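Local structure of beta sliding clamp (Caulobacter crescentus, 5WCE) at residues Asp130-Arg135 and Asp228-Pro233; Asn164-His169 and Leu179-Thr184. The protein probably forms, as a head-to-tail dimer, a ring around DNA that tethers DNA polymerases and other proteins to it and makes synthesis processive. One frame throughout, in Å; residues are numbered along the deposited sequence.

Interaction 1 (Asp130-Arg135 and Asp228-Pro233)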
loop_
_atom_site.group_PDB
_atom_site.type_symbol
_atom_site.label_atom_id
_atom_site.label_comp_id
_atom_site.label_asym_id
_atom_site.label_seq_id
_atom_site.Cartn_x
_atom_site.Cartn_y
_atom_site.Cartn_z
ATOM N N ASP A 130 30.322 22.275 12.564
ATOM C CA ASP A 130 31.554 22.422 13.327
ATOM C C ASP A 130 31.860 21.135 14.024
ATOM O O ASP A 130 30.942 20.408 14.415
ATOM C CB ASP A 130 31.439 23.532 14.392
ATOM C CG ASP A 130 31.299 24.905 13.803
ATOM O OD1 ASP A 130 31.457 25.069 12.566
ATOM O OD2 ASP A 130 31.039 25.833 14.601
ATOM N N GLY A 131 33.148 20.844 14.152
ATOM C CA GLY A 131 33.587 19.699 14.899
ATOM C C GLY A 131 33.680 18.415 14.131
ATOM O O GLY A 131 34.168 17.460 14.690
ATOM N N LEU A 132 33.227 18.353 12.869
ATOM C CA LEU A 132 33.235 17.088 12.123
ATOM C C LEU A 132 34.663 16.665 11.780
ATOM O O LEU A 132 35.532 17.537 11.534
ATOM C CB LEU A 132 32.423 17.186 10.819
ATOM C CG LEU A 132 30.906 17.257 10.993
ATOM C CD1 LEU A 132 30.235 17.511 9.646
ATOM C CD2 LEU A 132 30.374 15.979 11.642
ATOM N N SER A 133 34.884 15.350 11.723
ATOM C CA SER A 133 36.114 14.812 11.136
ATOM C C SER A 133 36.243 15.242 9.655
ATOM O O SER A 133 35.263 15.685 9.011
ATOM C CB SER A 133 36.112 13.300 11.184
ATOM O OG SER A 133 35.090 12.709 10.365
ATOM N N SER A 134 37.448 15.060 9.126
ATOM C CA SER A 134 37.646 15.044 7.672
ATOM C C SER A 134 36.804 13.939 7.031
ATOM O O SER A 134 36.432 12.951 7.673
ATOM C CB SER A 134 39.145 14.866 7.306
ATOM O OG SER A 134 39.682 13.676 7.857
ATOM N N ARG A 135 36.503 14.137 5.758
ATOM C CA ARG A 135 35.763 13.187 4.944
ATOM C C ARG A 135 36.478 11.836 4.894
ATOM O O ARG A 135 37.671 11.762 4.667
ATOM C CB ARG A 135 35.561 13.727 3.530
ATOM C CG ARG A 135 34.536 14.848 3.493
ATOM C CD ARG A 135 34.548 15.547 2.146
ATOM N NE ARG A 135 33.584 16.629 2.169
ATOM C CZ ARG A 135 33.774 17.800 2.791
ATOM N NH1 ARG A 135 34.929 18.084 3.426
ATOM N NH2 ARG A 135 32.806 18.703 2.762
ATOM N N ASP A 228 30.930 9.869 1.195
ATOM C CA ASP A 228 31.758 10.479 2.204
ATOM C C ASP A 228 31.052 10.557 3.597
ATOM O O ASP A 228 29.897 11.016 3.711
ATOM C CB ASP A 228 32.254 11.853 1.720
ATOM C CG ASP A 228 33.432 11.743 0.752
ATOM O OD1 ASP A 228 33.908 10.625 0.464
ATOM O OD2 ASP A 228 33.950 12.756 0.317
ATOM N N LEU A 229 31.759 10.105 4.644
ATOM C CA LEU A 229 31.249 10.098 5.983
ATOM C C LEU A 229 32.115 11.018 6.840
ATOM O O LEU A 229 33.379 11.023 6.764
ATOM C CB LEU A 229 31.243 8.669 6.541
ATOM C CG LEU A 229 30.806 8.455 7.980
ATOM C CD1 LEU A 229 29.332 8.760 8.169
ATOM C CD2 LEU A 229 31.040 6.998 8.342
ATOM N N GLN A 230 31.447 11.820 7.665
ATOM C CA GLN A 230 32.104 12.600 8.679
ATOM C C GLN A 230 31.418 12.356 9.992
ATOM O O GLN A 230 30.193 12.167 10.053
ATOM C CB GLN A 230 32.125 14.091 8.340
ATOM C CG GLN A 230 32.880 14.422 7.080
ATOM C CD GLN A 230 32.608 15.840 6.616
ATOM O OE1 GLN A 230 31.579 16.118 6.000
ATOM N NE2 GLN A 230 33.524 16.726 6.910
ATOM N N VAL A 231 32.229 12.359 11.048
ATOM C CA VAL A 231 31.723 12.039 12.360
ATOM C C VAL A 231 32.349 12.944 13.413
ATOM O O VAL A 231 33.500 13.321 13.312
ATOM C CB VAL A 231 32.041 10.580 12.719
ATOM C CG1 VAL A 231 31.490 10.239 14.092
ATOM C CG2 VAL A 231 31.473 9.633 11.687
ATOM N N SER A 232 31.548 13.323 14.396
ATOM C CA SER A 232 32.011 13.858 15.673
ATOM C C SER A 232 31.130 13.204 16.744
ATOM O O SER A 232 30.135 12.530 16.394
ATOM C CB SER A 232 31.780 15.357 15.726
ATOM O OG SER A 232 30.393 15.643 15.851
ATOM N N PRO A 233 31.420 13.442 18.026
ATOM C CA PRO A 233 30.492 12.879 19.054
ATOM C C PRO A 233 29.084 13.534 19.053
ATOM O O PRO A 233 28.198 13.004 19.670
ATOM C CB PRO A 233 31.230 13.159 20.383
ATOM C CG PRO A 233 32.668 13.436 19.997
ATOM C CD PRO A 233 32.595 14.094 18.652
HETATM O O HOH W 1 30.125 18.210 15.635
#
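At the edge of an antiparallel sheet of the clamp, Ser133, in the loop leading into strand 136-139, pairs irregularly with Gln230 and Val231 of strand 226-231; the two runs point 158° apart. Ser133 N donates to Val231 O at 2.9 Å, approaching from above the carbonyl plane. The return bond breaks the regular pattern: Val231 N goes at 3.0 Å to the hydroxyl Ser133 OG, nearly straight, instead of to a backbone carbonyl. With chi1 at 65°, OG sits between its own backbone N and carbonyl carbon, placed to accept there while donating to Ser134 O (3.0 Å). Ser133 O is thereby left to the Gln230 side chain, whose NE2 meets it at 2.9 Å, nearly along the C=O axis. Gln230 OE1, held by Arg237, lies over one face of the Arg135 guanidinium, the amide plane tilted from it by 34°. Replacing Gln230 with an alanine would probably leave Ser133 O without its amide donor, take one acceptor from Arg237 and leave the Arg135 guanidinium freer to turn. Leu132 crosses the glutamine at about a right angle, CB to Gln230 CB 4.0 Å. Asp228 OD2 comes 3.4 Å from Arg135 CD at the guanidinium edge but forms no salt bridge; Arg135 NE pairs with Glu239 instead. Beyond the paired residues, a water links Asp130 O to Ser232 OG, which also bonds to Gln234 N. Leu132 and Arg135 reach across to strand 235-240, while backbone bonding from Leu229 to Ile136 brings strand 136-139 in as the outermost strand.

Interaction 2 (Asn164-His169 and Leu179-Thr184)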
loop_
_atom_site.group_PDB
_atom_site.type_symbol
_atom_site.label_atom_id
_atom_site.label_comp_id
_atom_site.label_asym_id
_atom_site.label_seq_id
_atom_site.Cartn_x
_atom_site.Cartn_y
_atom_site.Cartn_z
ATOM N N ASN A 164 17.085 3.582 19.722
ATOM C CA ASN A 164 16.355 4.013 18.550
ATOM C C ASN A 164 17.318 4.525 17.476
ATOM O O ASN A 164 16.967 5.395 16.713
ATOM C CB ASN A 164 15.296 5.090 18.895
ATOM C CG ASN A 164 14.399 4.672 20.066
ATOM O OD1 ASN A 164 14.272 3.482 20.367
ATOM N ND2 ASN A 164 13.829 5.647 20.762
ATOM N N GLY A 165 18.521 3.965 17.406
ATOM C CA GLY A 165 19.394 4.227 16.276
ATOM C C GLY A 165 20.451 3.149 16.121
ATOM O O GLY A 165 20.444 2.151 16.852
ATOM N N LEU A 166 21.345 3.363 15.166
ATOM C CA LEU A 166 22.302 2.358 14.729
ATOM C C LEU A 166 23.663 2.756 15.256
ATOM O O LEU A 166 24.113 3.873 14.987
ATOM C CB LEU A 166 22.292 2.285 13.202
ATOM C CG LEU A 166 23.215 1.217 12.568
ATOM C CD1 LEU A 166 22.661 -0.163 12.883
ATOM C CD2 LEU A 166 23.283 1.438 11.066
ATOM N N TYR A 167 24.279 1.889 16.065
ATOM C CA TYR A 167 25.544 2.222 16.692
ATOM C C TYR A 167 26.690 1.948 15.719
ATOM O O TYR A 167 26.991 0.776 15.414
ATOM C CB TYR A 167 25.741 1.454 18.000
ATOM C CG TYR A 167 27.009 1.782 18.738
ATOM C CD1 TYR A 167 27.363 3.102 19.009
ATOM C CD2 TYR A 167 27.853 0.782 19.205
ATOM C CE1 TYR A 167 28.516 3.405 19.700
ATOM C CE2 TYR A 167 29.021 1.065 19.899
ATOM C CZ TYR A 167 29.351 2.363 20.134
ATOM O OH TYR A 167 30.487 2.644 20.834
ATOM N N VAL A 168 27.315 3.021 15.226
ATOM C CA VAL A 168 28.368 2.938 14.225
ATOM C C VAL A 168 29.673 3.254 14.899
ATOM O O VAL A 168 29.811 4.292 15.505
ATOM C CB VAL A 168 28.093 3.838 13.007
ATOM C CG1 VAL A 168 29.252 3.755 12.032
ATOM C CG2 VAL A 168 26.776 3.481 12.385
ATOM N N HIS A 169 30.604 2.296 14.862
ATOM C CA HIS A 169 31.849 2.364 15.549
ATOM C C HIS A 169 32.909 1.429 14.957
ATOM O O HIS A 169 32.595 0.572 14.128
ATOM C CB HIS A 169 31.680 2.002 17.037
ATOM C CG HIS A 169 31.168 0.606 17.271
ATOM N ND1 HIS A 169 29.965 0.152 16.760
ATOM C CD2 HIS A 169 31.700 -0.431 17.960
ATOM C CE1 HIS A 169 29.790 -1.113 17.122
ATOM N NE2 HIS A 169 30.823 -1.483 17.858
ATOM N N LEU A 179 34.960 -1.455 10.608
ATOM C CA LEU A 179 33.818 -0.541 10.766
ATOM C C LEU A 179 32.555 -1.407 10.986
ATOM O O LEU A 179 32.215 -2.212 10.116
ATOM C CB LEU A 179 33.670 0.345 9.538
ATOM C CG LEU A 179 32.532 1.373 9.529
ATOM C CD1 LEU A 179 32.710 2.357 10.653
ATOM C CD2 LEU A 179 32.473 2.122 8.212
ATOM N N ARG A 180 31.879 -1.203 12.127
ATOM C CA ARG A 180 30.814 -2.076 12.590
ATOM C C ARG A 180 29.531 -1.276 12.869
ATOM O O ARG A 180 29.585 -0.150 13.370
ATOM C CB ARG A 180 31.261 -2.820 13.873
ATOM C CG ARG A 180 30.197 -3.759 14.469
ATOM C CD ARG A 180 30.720 -4.421 15.730
ATOM N NE ARG A 180 31.672 -5.475 15.421
ATOM C CZ ARG A 180 32.254 -6.272 16.337
ATOM N NH1 ARG A 180 32.019 -6.119 17.650
ATOM N NH2 ARG A 180 33.096 -7.229 15.943
ATOM N N ALA A 181 28.406 -1.854 12.522
ATOM C CA ALA A 181 27.101 -1.324 12.834
ATOM C C ALA A 181 26.354 -2.348 13.701
ATOM O O ALA A 181 26.297 -3.537 13.335
ATOM C CB ALA A 181 26.336 -1.040 11.565
ATOM N N VAL A 182 25.827 -1.892 14.828
ATOM C CA VAL A 182 25.049 -2.750 15.755
ATOM C C VAL A 182 23.690 -2.090 16.026
ATOM O O VAL A 182 23.613 -0.879 16.293
ATOM C CB VAL A 182 25.746 -2.997 17.089
ATOM C CG1 VAL A 182 24.815 -3.724 18.056
ATOM C CG2 VAL A 182 27.007 -3.810 16.892
ATOM N N ALA A 183 22.622 -2.875 15.879
ATOM C CA ALA A 183 21.261 -2.416 16.177
ATOM C C ALA A 183 20.643 -3.385 17.176
ATOM O O ALA A 183 20.827 -4.605 17.062
ATOM C CB ALA A 183 20.417 -2.383 14.922
ATOM N N THR A 184 19.943 -2.860 18.135
ATOM C CA THR A 184 19.125 -3.667 19.052
ATOM C C THR A 184 17.915 -2.854 19.560
ATOM O O THR A 184 17.993 -1.641 19.799
ATOM C CB THR A 184 19.943 -4.244 20.214
ATOM O OG1 THR A 184 19.111 -5.114 20.998
ATOM C CG2 THR A 184 20.578 -3.210 21.087
HETATM O O HOH W 2 19.663 -0.081 18.102
#
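Tyr167 O is gripped from three directions: Val182 N donates to it at 3.0 Å, Ala181 CA makes a CA-H...O contact, and His169 ND1 adds a weak bond at 3.3 Å with an N-H...O angle of 143°. The last depends on the histidine torsion: chi1 of 61° sets CG between the backbone N and the carbonyl carbon, which turns the ring back along its own strand until Tyr167 O lies in the ring plane at its edge. Val182 CG2 is also at that edge, against CE1. The ring is sandwiched, with Tyr167 CE2 lying 3.3 Å above its plane, over the centre, and Arg180 on the opposite face, where CB makes a CH-pi contact 4.3 Å from the centroid and 24° off the normal. The arginine chain continues past the ring, Arg180 CD approaching His169 NE2 to 3.6 Å, before it bends at the CG-CD bond. Its guanidinium stands almost perpendicular to the ring and is taken up by Glu173 and Glu193, while Tyr257 OH bonds to both Arg180 NH1 and His169 NE2. The other sheet face is aliphatic: Leu166 CD1 packs 3.8 Å from Ala183 CB, Val168 CG1 lies 4.0 Å from Leu179 CD1, and Leu166 also reaches Ile213 of helix 210-220. Tyr167/Val182 and His169/Arg180 are hydrogen-bonded pairs, the latter with Arg180 N to His169 O at 2.8 Å; Val168/Ala181 between them is non-hydrogen-bonded. This alternation marks antiparallel pairing, and strands 165-173 and 176-184, consecutive across a short turn, form a beta hairpin within the central clamp domain.

How the interactions relate
Along the chain the order is 130-135, then both segments of interaction 2, then 228-233, so interaction 1 closes a long excursion that contains the short-range hairpin. Their centres lie 17 Å apart and their nearest atoms about 5 Å, without touching. The two belong to different antiparallel sheets, each of eight strands. That of interaction 1 places strands 58-65 and 243-248 side by side, linking the N-terminal and central domains; that of interaction 2 does the same with strands 188-195 and 370-374, linking the central and C-terminal domains. The pair thus samples both sheets through which the central domain is continuous with its neighbours, consistent with an unbroken arc in the clamp ring.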